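Local structure of isomaltose glucohydrolase (Kribbella flavida, 5Z3E) at residues Asp295-His303 with Ala336-Ala344; Ala306-Ile317 with Leu353-Pro364. The protein hydrolyses the alpha-1,6-glucosidic linkage of isomaltose from the non-reducing end, giving beta-D-glucose and D-glucose in the intracellular breakdown of a cyclic tetrasaccharide. The protein carries 1 engineered substitution. All blocks are in the same frame, centred on the assembly; numbering follows the deposited sequence.

Contact 1: Asp295-His303 with Ala336-Ala344; sequences DLDVDGGVH and ALRHLRWIA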
loop_
_atom_site.group_PDB
_atom_site.type_symbol
_atom_site.label_atom_id
_atom_site.label_comp_id
_atom_site.label_asym_id
_atom_site.label_seq_id
_atom_site.Cartn_x
_atom_site.Cartn_y
_atom_site.Cartn_z
ATOM N N ASP A 295 -5.041 -5.510 -19.502
ATOM C CA ASP A 295 -4.045 -6.557 -19.343
ATOM C C ASP A 295 -4.257 -7.424 -18.119
ATOM O O ASP A 295 -3.810 -8.562 -18.102
ATOM C CB ASP A 295 -2.646 -5.976 -19.317
ATOM C CG ASP A 295 -2.234 -5.317 -20.619
ATOM O OD1 ASP A 295 -2.990 -5.373 -21.604
ATOM O OD2 ASP A 295 -1.158 -4.711 -20.640
ATOM N N LEU A 296 -4.899 -6.871 -17.087
ATOM C CA LEU A 296 -4.896 -7.511 -15.773
ATOM C C LEU A 296 -6.257 -7.673 -15.123
ATOM O O LEU A 296 -6.366 -8.425 -14.158
ATOM C CB LEU A 296 -3.959 -6.779 -14.814
ATOM C CG LEU A 296 -2.488 -6.788 -15.229
ATOM C CD1 LEU A 296 -1.710 -5.835 -14.298
ATOM C CD2 LEU A 296 -1.865 -8.200 -15.179
ATOM N N ASP A 297 -7.303 -6.994 -15.591
ATOM C CA ASP A 297 -8.609 -7.028 -14.941
ATOM C C ASP A 297 -9.498 -8.009 -15.662
ATOM O O ASP A 297 -9.804 -7.814 -16.827
ATOM C CB ASP A 297 -9.208 -5.621 -14.953
ATOM C CG ASP A 297 -10.461 -5.462 -14.147
ATOM O OD1 ASP A 297 -11.015 -6.410 -13.628
ATOM O OD2 ASP A 297 -10.877 -4.283 -14.023
ATOM N N VAL A 298 -9.904 -9.066 -14.989
ATOM C CA VAL A 298 -10.812 -10.056 -15.560
ATOM C C VAL A 298 -12.086 -10.035 -14.726
ATOM O O VAL A 298 -12.093 -10.391 -13.551
ATOM C CB VAL A 298 -10.178 -11.457 -15.587
ATOM C CG1 VAL A 298 -11.169 -12.478 -16.121
ATOM C CG2 VAL A 298 -8.921 -11.416 -16.450
ATOM N N ASP A 299 -13.159 -9.572 -15.355
ATOM C CA ASP A 299 -14.469 -9.539 -14.736
ATOM C C ASP A 299 -14.557 -8.746 -13.450
ATOM O O ASP A 299 -15.417 -8.998 -12.625
ATOM C CB ASP A 299 -15.010 -10.977 -14.477
ATOM C CG ASP A 299 -15.032 -11.820 -15.681
ATOM O OD1 ASP A 299 -15.406 -11.304 -16.755
ATOM O OD2 ASP A 299 -14.745 -13.045 -15.519
ATOM N N GLY A 300 -13.672 -7.768 -13.287
ATOM C CA GLY A 300 -13.639 -6.976 -12.077
ATOM C C GLY A 300 -12.565 -7.359 -11.093
ATOM O O GLY A 300 -12.318 -6.601 -10.160
ATOM N N GLY A 301 -11.958 -8.524 -11.278
ATOM C CA GLY A 301 -10.899 -9.023 -10.414
ATOM C C GLY A 301 -9.531 -8.776 -11.021
ATOM O O GLY A 301 -9.244 -9.261 -12.121
ATOM N N VAL A 302 -8.679 -8.001 -10.338
ATOM C CA VAL A 302 -7.446 -7.538 -10.923
ATOM C C VAL A 302 -6.251 -8.413 -10.508
ATOM O O VAL A 302 -5.982 -8.614 -9.309
ATOM C CB VAL A 302 -7.193 -6.052 -10.558
ATOM C CG1 VAL A 302 -5.870 -5.567 -11.105
ATOM C CG2 VAL A 302 -8.318 -5.170 -11.055
ATOM N N HIS A 303 -5.519 -8.908 -11.500
ATOM C CA HIS A 303 -4.296 -9.655 -11.297
ATOM C C HIS A 303 -3.120 -8.720 -10.977
ATOM O O HIS A 303 -3.129 -7.534 -11.319
ATOM C CB HIS A 303 -3.952 -10.436 -12.574
ATOM C CG HIS A 303 -4.920 -11.535 -12.904
ATOM N ND1 HIS A 303 -5.019 -12.660 -12.130
ATOM C CD2 HIS A 303 -5.755 -11.704 -13.945
ATOM C CE1 HIS A 303 -5.902 -13.481 -12.660
ATOM N NE2 HIS A 303 -6.359 -12.947 -13.774
ATOM N N ALA A 336 -16.165 2.294 -10.880
ATOM C CA ALA A 336 -15.834 2.110 -9.474
ATOM C C ALA A 336 -16.801 1.135 -8.816
ATOM O O ALA A 336 -16.387 0.211 -8.092
ATOM C CB ALA A 336 -15.829 3.435 -8.757
ATOM N N LEU A 337 -18.099 1.328 -9.061
ATOM C CA LEU A 337 -19.118 0.482 -8.472
ATOM C C LEU A 337 -18.986 -0.963 -8.947
ATOM O O LEU A 337 -19.206 -1.878 -8.165
ATOM C CB LEU A 337 -20.521 1.009 -8.797
ATOM C CG LEU A 337 -20.912 2.257 -8.001
ATOM C CD1 LEU A 337 -22.116 2.914 -8.652
ATOM C CD2 LEU A 337 -21.230 1.869 -6.554
ATOM N N ARG A 338 -18.651 -1.173 -10.217
ATOM C CA ARG A 338 -18.496 -2.533 -10.696
ATOM C C ARG A 338 -17.415 -3.262 -9.909
ATOM O O ARG A 338 -17.551 -4.440 -9.569
ATOM C CB ARG A 338 -18.201 -2.544 -12.183
ATOM C CG ARG A 338 -18.051 -3.941 -12.762
ATOM C CD ARG A 338 -18.084 -3.996 -14.281
ATOM N NE ARG A 338 -16.926 -3.356 -14.880
ATOM C CZ ARG A 338 -15.770 -3.965 -15.161
ATOM N NH1 ARG A 338 -14.796 -3.292 -15.721
ATOM N NH2 ARG A 338 -15.596 -5.265 -14.919
ATOM N N HIS A 339 -16.318 -2.566 -9.629
ATOM C CA HIS A 339 -15.252 -3.165 -8.840
ATOM C C HIS A 339 -15.634 -3.362 -7.384
ATOM O O HIS A 339 -15.275 -4.369 -6.794
ATOM C CB HIS A 339 -13.950 -2.352 -9.042
ATOM C CG HIS A 339 -13.406 -2.510 -10.431
ATOM N ND1 HIS A 339 -13.844 -1.760 -11.515
ATOM C CD2 HIS A 339 -12.548 -3.429 -10.946
ATOM C CE1 HIS A 339 -13.242 -2.199 -12.613
ATOM N NE2 HIS A 339 -12.464 -3.208 -12.299
ATOM N N LEU A 340 -16.374 -2.424 -6.809
ATOM C CA LEU A 340 -16.885 -2.593 -5.459
ATOM C C LEU A 340 -17.771 -3.838 -5.364
ATOM O O LEU A 340 -17.667 -4.620 -4.415
ATOM C CB LEU A 340 -17.628 -1.358 -5.003
ATOM C CG LEU A 340 -18.097 -1.375 -3.568
ATOM C CD1 LEU A 340 -16.909 -1.245 -2.621
ATOM C CD2 LEU A 340 -19.129 -0.278 -3.302
ATOM N N ARG A 341 -18.661 -4.014 -6.338
ATOM C CA ARG A 341 -19.555 -5.179 -6.346
ATOM C C ARG A 341 -18.754 -6.472 -6.444
ATOM O O ARG A 341 -19.058 -7.457 -5.783
ATOM C CB ARG A 341 -20.563 -5.080 -7.491
ATOM C CG ARG A 341 -21.572 -3.984 -7.354
ATOM C CD ARG A 341 -22.574 -4.020 -8.515
ATOM N NE ARG A 341 -23.463 -2.868 -8.479
ATOM C CZ ARG A 341 -23.396 -1.837 -9.317
ATOM N NH1 ARG A 341 -22.477 -1.833 -10.282
ATOM N NH2 ARG A 341 -24.194 -0.812 -9.153
ATOM N N TRP A 342 -17.738 -6.484 -7.310
ATOM C CA TRP A 342 -16.905 -7.687 -7.447
ATOM C C TRP A 342 -16.245 -8.053 -6.124
ATOM O O TRP A 342 -16.253 -9.212 -5.705
ATOM C CB TRP A 342 -15.838 -7.517 -8.545
ATOM C CG TRP A 342 -15.020 -8.765 -8.737
ATOM C CD1 TRP A 342 -15.336 -9.821 -9.547
ATOM C CD2 TRP A 342 -13.810 -9.130 -8.072
ATOM N NE1 TRP A 342 -14.401 -10.797 -9.444
ATOM C CE2 TRP A 342 -13.445 -10.409 -8.537
ATOM C CE3 TRP A 342 -12.988 -8.495 -7.130
ATOM C CZ2 TRP A 342 -12.309 -11.077 -8.078
ATOM C CZ3 TRP A 342 -11.861 -9.147 -6.705
ATOM C CH2 TRP A 342 -11.525 -10.434 -7.166
ATOM N N ILE A 343 -15.691 -7.059 -5.433
ATOM C CA ILE A 343 -15.069 -7.319 -4.146
ATOM C C ILE A 343 -16.083 -7.917 -3.168
ATOM O O ILE A 343 -15.803 -8.893 -2.479
ATOM C CB ILE A 343 -14.487 -6.040 -3.542
ATOM C CG1 ILE A 343 -13.321 -5.550 -4.411
ATOM C CG2 ILE A 343 -14.085 -6.283 -2.094
ATOM C CD1 ILE A 343 -12.995 -4.103 -4.146
ATOM N N ALA A 344 -17.278 -7.328 -3.079
ATOM C CA ALA A 344 -18.276 -7.796 -2.131
ATOM C C ALA A 344 -18.629 -9.254 -2.408
ATOM O O ALA A 344 -18.917 -10.008 -1.474
ATOM C CB ALA A 344 -19.498 -6.912 -2.161
HETATM O O HOH W 1 -11.931 -2.663 -15.888
HETATM O O HOH W 2 -17.371 -7.120 -13.554
HETATM O O HOH W 3 -13.073 -6.187 -16.093
#
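D297 and H339 reach for each other from opposite directions and meet in one short, nearly straight hydrogen bond: NE2 of H339 gives its proton to OD2 of D297 at 2.6 Å, with 169° at the hydrogen. The oxygen lies close to the imidazole plane and takes the proton on its syn lone pair, while the carboxylate is turned 52° against the ring. The other ring nitrogen, ND1, is tied to the backbone O of G335, one turn back, so the ring's rotation is fixed. D297 swings CG anti to its own N (chi1 -172°), which sends the carboxylate across to the helix; OD1 takes a weak bond from the N of G300.

R338 works through water. Its chain bends at chi3, bringing one face of the guanidinium, near its rim, over CE1 of H339. Water 1 donates to OD2 of D297 and accepts a weak bond from NH1; water 2 accepts from NH2 and bonds weakly to the carbonyl O of D299. The nearby cation would probably favour a charged carboxylate.

One turn farther along the helix from R338, the W342 indole lies flat against the type I' turn V298-G301. CA of G301 sits over the six-membered ring, 3.4 Å from its centroid, a CH-pi contact, and C of G300 rests on the same face. Both positions are glycines, and the indole comes right up to their backbone.

The hairpin of strands 297-298 and 301-302 presses its turn onto helix 333-344, while helix 317-329 touches both partners: L323 meets D297, and S320 meets W342.

Contact 2: Ala306-Ile317 with Leu353-Pro364; sequences AADVFYGGGQWI and LPAQVPHHLLHP. Engineered in segment 353-364: A355 (natural residue Glu).
Q356 packs along W316 and can be followed atom by atom. Its CB sits over the five-membered ring of the indole, 3.7 Å from the centroid, in a CH-pi contact. With chi1 at 62°, CG is wedged between the backbone N and the carbonyl carbon, and from there the chain runs out extended past NE1 of W316. CD lies 3.5 Å from that same NE1, the amide turned 43° against the indole. At the tip, OE1 accepts a weak bond from the N of G314 and a proton from water 5, which also donates to O of Y311. NE2 nestles among W316, F310 and CB of Y311, with a weak bond to water 4; that water accepts from NE1 of W316.

Q315 points to the other side of the strand pair. Its OE1 takes the N-H of H360 at 3.0 Å, the donor standing well above the amide's carbonyl plane, and NE2 bonds weakly to O of V298. Between these side chains the backbones pair antiparallel: N of Q315 to O of V357 at 2.9 Å, with the reverse bond from N of V357 to O of Q315.

Farther on, three glycines let the chains run close. G313 O takes the N-H of L362 and G312 O that of H363. The H363 ring then meets A306 edge-on, its NE2 giving a 2.8 Å bond to a lone pair of A306 O.

A355, engineered in place of the natural Glu, packs its CB against CZ3 of W316 right beside Q356. That position is assigned as the second base of this family 15 hydrolase. With the side chain of F310 about 8 Å from that of E198, the inferred proton donor, the short antiparallel strand pair probably borders the catalytic site.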
loop_
_atom_site.group_PDB
_atom_site.type_symbol
_atom_site.label_atom_id
_atom_site.label_comp_id
_atom_site.label_asym_id
_atom_site.label_seq_id
_atom_site.Cartn_x
_atom_site.Cartn_y
_atom_site.Cartn_z
ATOM N N ALA A 306 1.575 -10.290 -15.168
ATOM C CA ALA A 306 1.351 -11.414 -16.103
ATOM C C ALA A 306 2.034 -12.741 -15.684
ATOM O O ALA A 306 1.454 -13.778 -15.918
ATOM C CB ALA A 306 1.768 -11.020 -17.477
ATOM N N ALA A 307 3.251 -12.690 -15.109
ATOM C CA ALA A 307 3.982 -13.922 -14.668
ATOM C C ALA A 307 3.669 -14.481 -13.321
ATOM O O ALA A 307 4.232 -15.448 -12.854
ATOM C CB ALA A 307 5.487 -13.634 -14.744
ATOM N N ASP A 308 2.644 -13.844 -12.709
ATOM C CA ASP A 308 2.405 -14.190 -11.338
ATOM C C ASP A 308 1.958 -15.658 -11.242
ATOM O O ASP A 308 0.927 -16.020 -11.823
ATOM C CB ASP A 308 1.375 -13.227 -10.830
ATOM C CG ASP A 308 1.167 -13.328 -9.345
ATOM O OD1 ASP A 308 2.016 -13.948 -8.646
ATOM O OD2 ASP A 308 0.181 -12.745 -8.858
ATOM N N VAL A 309 2.733 -16.427 -10.483
ATOM C CA VAL A 309 2.413 -17.824 -10.241
ATOM C C VAL A 309 2.002 -18.081 -8.796
ATOM O O VAL A 309 1.690 -19.208 -8.408
ATOM C CB VAL A 309 3.600 -18.751 -10.610
ATOM C CG1 VAL A 309 3.880 -18.679 -12.104
ATOM C CG2 VAL A 309 4.822 -18.379 -9.829
ATOM N N PHE A 310 2.000 -16.999 -7.988
ATOM C CA PHE A 310 1.713 -17.134 -6.593
ATOM C C PHE A 310 0.251 -17.543 -6.440
ATOM O O PHE A 310 -0.647 -16.796 -6.854
ATOM C CB PHE A 310 2.057 -15.817 -5.900
ATOM C CG PHE A 310 1.804 -15.779 -4.421
ATOM C CD1 PHE A 310 2.486 -16.628 -3.544
ATOM C CD2 PHE A 310 0.927 -14.831 -3.899
ATOM C CE1 PHE A 310 2.293 -16.507 -2.172
ATOM C CE2 PHE A 310 0.723 -14.730 -2.515
ATOM C CZ PHE A 310 1.417 -15.561 -1.651
ATOM N N TYR A 311 0.029 -18.759 -5.908
ATOM C CA TYR A 311 -1.281 -19.329 -5.897
ATOM C C TYR A 311 -1.931 -19.366 -7.285
ATOM O O TYR A 311 -3.162 -19.324 -7.426
ATOM C CB TYR A 311 -2.233 -18.706 -4.867
ATOM C CG TYR A 311 -1.874 -19.043 -3.444
ATOM C CD1 TYR A 311 -0.916 -18.346 -2.735
ATOM C CD2 TYR A 311 -2.481 -20.152 -2.822
ATOM C CE1 TYR A 311 -0.591 -18.686 -1.436
ATOM C CE2 TYR A 311 -2.154 -20.504 -1.515
ATOM C CZ TYR A 311 -1.207 -19.775 -0.818
ATOM O OH TYR A 311 -0.913 -20.114 0.482
ATOM N N GLY A 312 -1.082 -19.537 -8.297
ATOM C CA GLY A 312 -1.569 -19.559 -9.677
ATOM C C GLY A 312 -1.850 -18.234 -10.315
ATOM O O GLY A 312 -2.298 -18.171 -11.463
ATOM N N GLY A 313 -1.583 -17.125 -9.589
ATOM C CA GLY A 313 -1.846 -15.827 -10.154
ATOM C C GLY A 313 -3.324 -15.489 -10.201
ATOM O O GLY A 313 -3.912 -15.317 -11.290
ATOM N N GLY A 314 -3.930 -15.358 -9.030
ATOM C CA GLY A 314 -5.341 -15.068 -8.938
ATOM C C GLY A 314 -5.669 -13.592 -8.916
ATOM O O GLY A 314 -4.834 -12.750 -9.235
ATOM N N GLN A 315 -6.910 -13.295 -8.577
ATOM C CA GLN A 315 -7.485 -11.956 -8.636
ATOM C C GLN A 315 -7.495 -11.359 -7.240
ATOM O O GLN A 315 -8.060 -11.955 -6.321
ATOM C CB GLN A 315 -8.914 -12.046 -9.179
ATOM C CG GLN A 315 -8.980 -12.579 -10.593
ATOM C CD GLN A 315 -10.369 -13.102 -10.922
ATOM O OE1 GLN A 315 -10.801 -14.075 -10.303
ATOM N NE2 GLN A 315 -11.055 -12.496 -11.879
ATOM N N TRP A 316 -6.865 -10.191 -7.089
ATOM C CA TRP A 316 -6.616 -9.620 -5.768
ATOM C C TRP A 316 -7.634 -8.557 -5.413
ATOM O O TRP A 316 -7.795 -7.537 -6.104
ATOM C CB TRP A 316 -5.202 -9.040 -5.726
ATOM C CG TRP A 316 -4.165 -10.125 -5.572
ATOM C CD1 TRP A 316 -3.842 -11.134 -6.438
ATOM C CD2 TRP A 316 -3.341 -10.316 -4.419
ATOM N NE1 TRP A 316 -2.877 -11.940 -5.880
ATOM C CE2 TRP A 316 -2.554 -11.453 -4.648
ATOM C CE3 TRP A 316 -3.184 -9.608 -3.226
ATOM C CZ2 TRP A 316 -1.618 -11.892 -3.732
ATOM C CZ3 TRP A 316 -2.269 -10.053 -2.314
ATOM C CH2 TRP A 316 -1.482 -11.183 -2.572
ATOM N N ILE A 317 -8.294 -8.745 -4.265
ATOM C CA ILE A 317 -9.294 -7.818 -3.776
ATOM C C ILE A 317 -8.712 -6.406 -3.672
ATOM O O ILE A 317 -9.342 -5.425 -4.083
ATOM C CB ILE A 317 -9.897 -8.286 -2.442
ATOM C CG1 ILE A 317 -10.946 -9.403 -2.644
ATOM C CG2 ILE A 317 -10.535 -7.137 -1.693
ATOM C CD1 ILE A 317 -10.451 -10.680 -3.248
ATOM N N LEU A 353 -12.766 -11.132 3.781
ATOM C CA LEU A 353 -12.259 -10.973 2.436
ATOM C C LEU A 353 -10.890 -11.603 2.322
ATOM O O LEU A 353 -9.986 -11.290 3.127
ATOM C CB LEU A 353 -12.159 -9.489 2.048
ATOM C CG LEU A 353 -13.490 -8.781 1.837
ATOM C CD1 LEU A 353 -13.274 -7.286 1.799
ATOM C CD2 LEU A 353 -14.169 -9.253 0.569
ATOM N N PRO A 354 -10.692 -12.475 1.352
ATOM C CA PRO A 354 -9.387 -13.092 1.137
ATOM C C PRO A 354 -8.414 -12.105 0.499
ATOM O O PRO A 354 -8.814 -11.056 -0.032
ATOM C CB PRO A 354 -9.674 -14.221 0.162
ATOM C CG PRO A 354 -10.808 -13.724 -0.572
ATOM C CD PRO A 354 -11.675 -12.919 0.357
ATOM N N ALA A 355 -7.138 -12.489 0.484
ATOM C CA ALA A 355 -6.167 -11.737 -0.306
ATOM C C ALA A 355 -6.520 -11.775 -1.800
ATOM O O ALA A 355 -6.447 -10.781 -2.509
ATOM C CB ALA A 355 -4.777 -12.277 -0.092
ATOM N N GLN A 356 -6.879 -12.973 -2.280
ATOM C CA GLN A 356 -7.131 -13.201 -3.688
ATOM C C GLN A 356 -8.092 -14.358 -3.838
ATOM O O GLN A 356 -8.264 -15.130 -2.888
ATOM C CB GLN A 356 -5.852 -13.494 -4.444
ATOM C CG GLN A 356 -5.126 -14.765 -3.985
ATOM C CD GLN A 356 -3.968 -15.114 -4.881
ATOM O OE1 GLN A 356 -4.140 -15.362 -6.089
ATOM N NE2 GLN A 356 -2.759 -15.105 -4.327
ATOM N N VAL A 357 -8.672 -14.461 -5.018
ATOM C CA VAL A 357 -9.564 -15.581 -5.379
ATOM C C VAL A 357 -9.118 -16.161 -6.691
ATOM O O VAL A 357 -8.526 -15.487 -7.523
ATOM C CB VAL A 357 -11.022 -15.129 -5.447
ATOM C CG1 VAL A 357 -11.530 -14.744 -4.058
ATOM C CG2 VAL A 357 -11.267 -14.053 -6.459
ATOM N N PRO A 358 -9.464 -17.436 -6.930
ATOM C CA PRO A 358 -8.971 -18.144 -8.122
ATOM C C PRO A 358 -9.969 -18.246 -9.258
ATOM O O PRO A 358 -9.857 -19.174 -10.060
ATOM C CB PRO A 358 -8.664 -19.500 -7.545
ATOM C CG PRO A 358 -9.768 -19.753 -6.558
ATOM C CD PRO A 358 -9.950 -18.375 -5.897
ATOM N N HIS A 359 -10.976 -17.358 -9.343
ATOM C CA HIS A 359 -11.977 -17.475 -10.416
ATOM C C HIS A 359 -11.313 -17.441 -11.778
ATOM O O HIS A 359 -11.719 -18.167 -12.682
ATOM C CB HIS A 359 -13.057 -16.396 -10.363
ATOM C CG HIS A 359 -13.750 -16.247 -9.060
ATOM N ND1 HIS A 359 -14.227 -17.312 -8.377
ATOM C CD2 HIS A 359 -14.031 -15.167 -8.287
ATOM C CE1 HIS A 359 -14.780 -16.892 -7.236
ATOM N NE2 HIS A 359 -14.662 -15.584 -7.188
ATOM N N HIS A 360 -10.325 -16.579 -11.937
ATOM C CA HIS A 360 -9.455 -16.614 -13.091
ATOM C C HIS A 360 -8.024 -16.703 -12.573
ATOM O O HIS A 360 -7.640 -15.914 -11.710
ATOM C CB HIS A 360 -9.613 -15.367 -13.984
ATOM C CG HIS A 360 -8.808 -15.442 -15.227
ATOM N ND1 HIS A 360 -7.657 -14.716 -15.436
ATOM C CD2 HIS A 360 -8.958 -16.204 -16.323
ATOM C CE1 HIS A 360 -7.128 -15.020 -16.603
ATOM N NE2 HIS A 360 -7.916 -15.931 -17.168
ATOM N N LEU A 361 -7.249 -17.646 -13.132
ATOM C CA LEU A 361 -5.848 -17.849 -12.764
ATOM C C LEU A 361 -4.975 -17.641 -13.983
ATOM O O LEU A 361 -5.217 -18.204 -15.056
ATOM C CB LEU A 361 -5.631 -19.269 -12.211
ATOM C CG LEU A 361 -6.312 -19.595 -10.897
ATOM C CD1 LEU A 361 -6.171 -21.065 -10.556
ATOM C CD2 LEU A 361 -5.694 -18.750 -9.802
ATOM N N LEU A 362 -3.919 -16.821 -13.831
ATOM C CA LEU A 362 -2.975 -16.658 -14.920
ATOM C C LEU A 362 -2.139 -17.909 -15.242
ATOM O O LEU A 362 -1.784 -18.138 -16.401
ATOM C CB LEU A 362 -2.026 -15.480 -14.613
ATOM C CG LEU A 362 -2.713 -14.120 -14.591
ATOM C CD1 LEU A 362 -1.719 -13.102 -14.021
ATOM C CD2 LEU A 362 -3.211 -13.689 -15.951
ATOM N N HIS A 363 -1.827 -18.658 -14.204
ATOM C CA HIS A 363 -0.989 -19.849 -14.324
ATOM C C HIS A 363 -1.521 -20.959 -13.420
ATOM O O HIS A 363 -0.962 -21.255 -12.378
ATOM C CB HIS A 363 0.469 -19.477 -13.993
ATOM C CG HIS A 363 1.020 -18.426 -14.882
ATOM N ND1 HIS A 363 1.406 -18.667 -16.180
ATOM C CD2 HIS A 363 1.204 -17.085 -14.692
ATOM C CE1 HIS A 363 1.792 -17.548 -16.755
ATOM N NE2 HIS A 363 1.668 -16.559 -15.868
ATOM N N PRO A 364 -2.644 -21.574 -13.857
ATOM C CA PRO A 364 -3.399 -22.502 -13.004
ATOM C C PRO A 364 -2.607 -23.665 -12.445
ATOM O O PRO A 364 -2.838 -24.067 -11.309
ATOM C CB PRO A 364 -4.585 -22.911 -13.858
ATOM C CG PRO A 364 -4.393 -22.288 -15.205
ATOM C CD PRO A 364 -3.279 -21.325 -15.172
HETATM O O HOH W 4 -1.253 -14.102 -7.017
HETATM O O HOH W 5 -5.394 -17.853 -6.460
#

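The two contacts lie with centres 13 Å apart on the same side of the chain's centre, and their segments alternate along the sequence: 295-303, 306-317, 336-344, 353-364. Strand 301-302 leads on to strand 315-316, helix 317-329 follows, and helix 333-344 precedes strand 356-357. The two contacts also touch: O of V302 bonds to N of W316, and NE2 of H303 to ND1 of H360. W342 of contact 1 reaches Q315, I317 and V357 of contact 2, its side chain about 10 Å from that of A355. Contact 1 thus backs the strand pair whose 356-357 member begins right after A355, the substituted position inferred to hold the catalytic base.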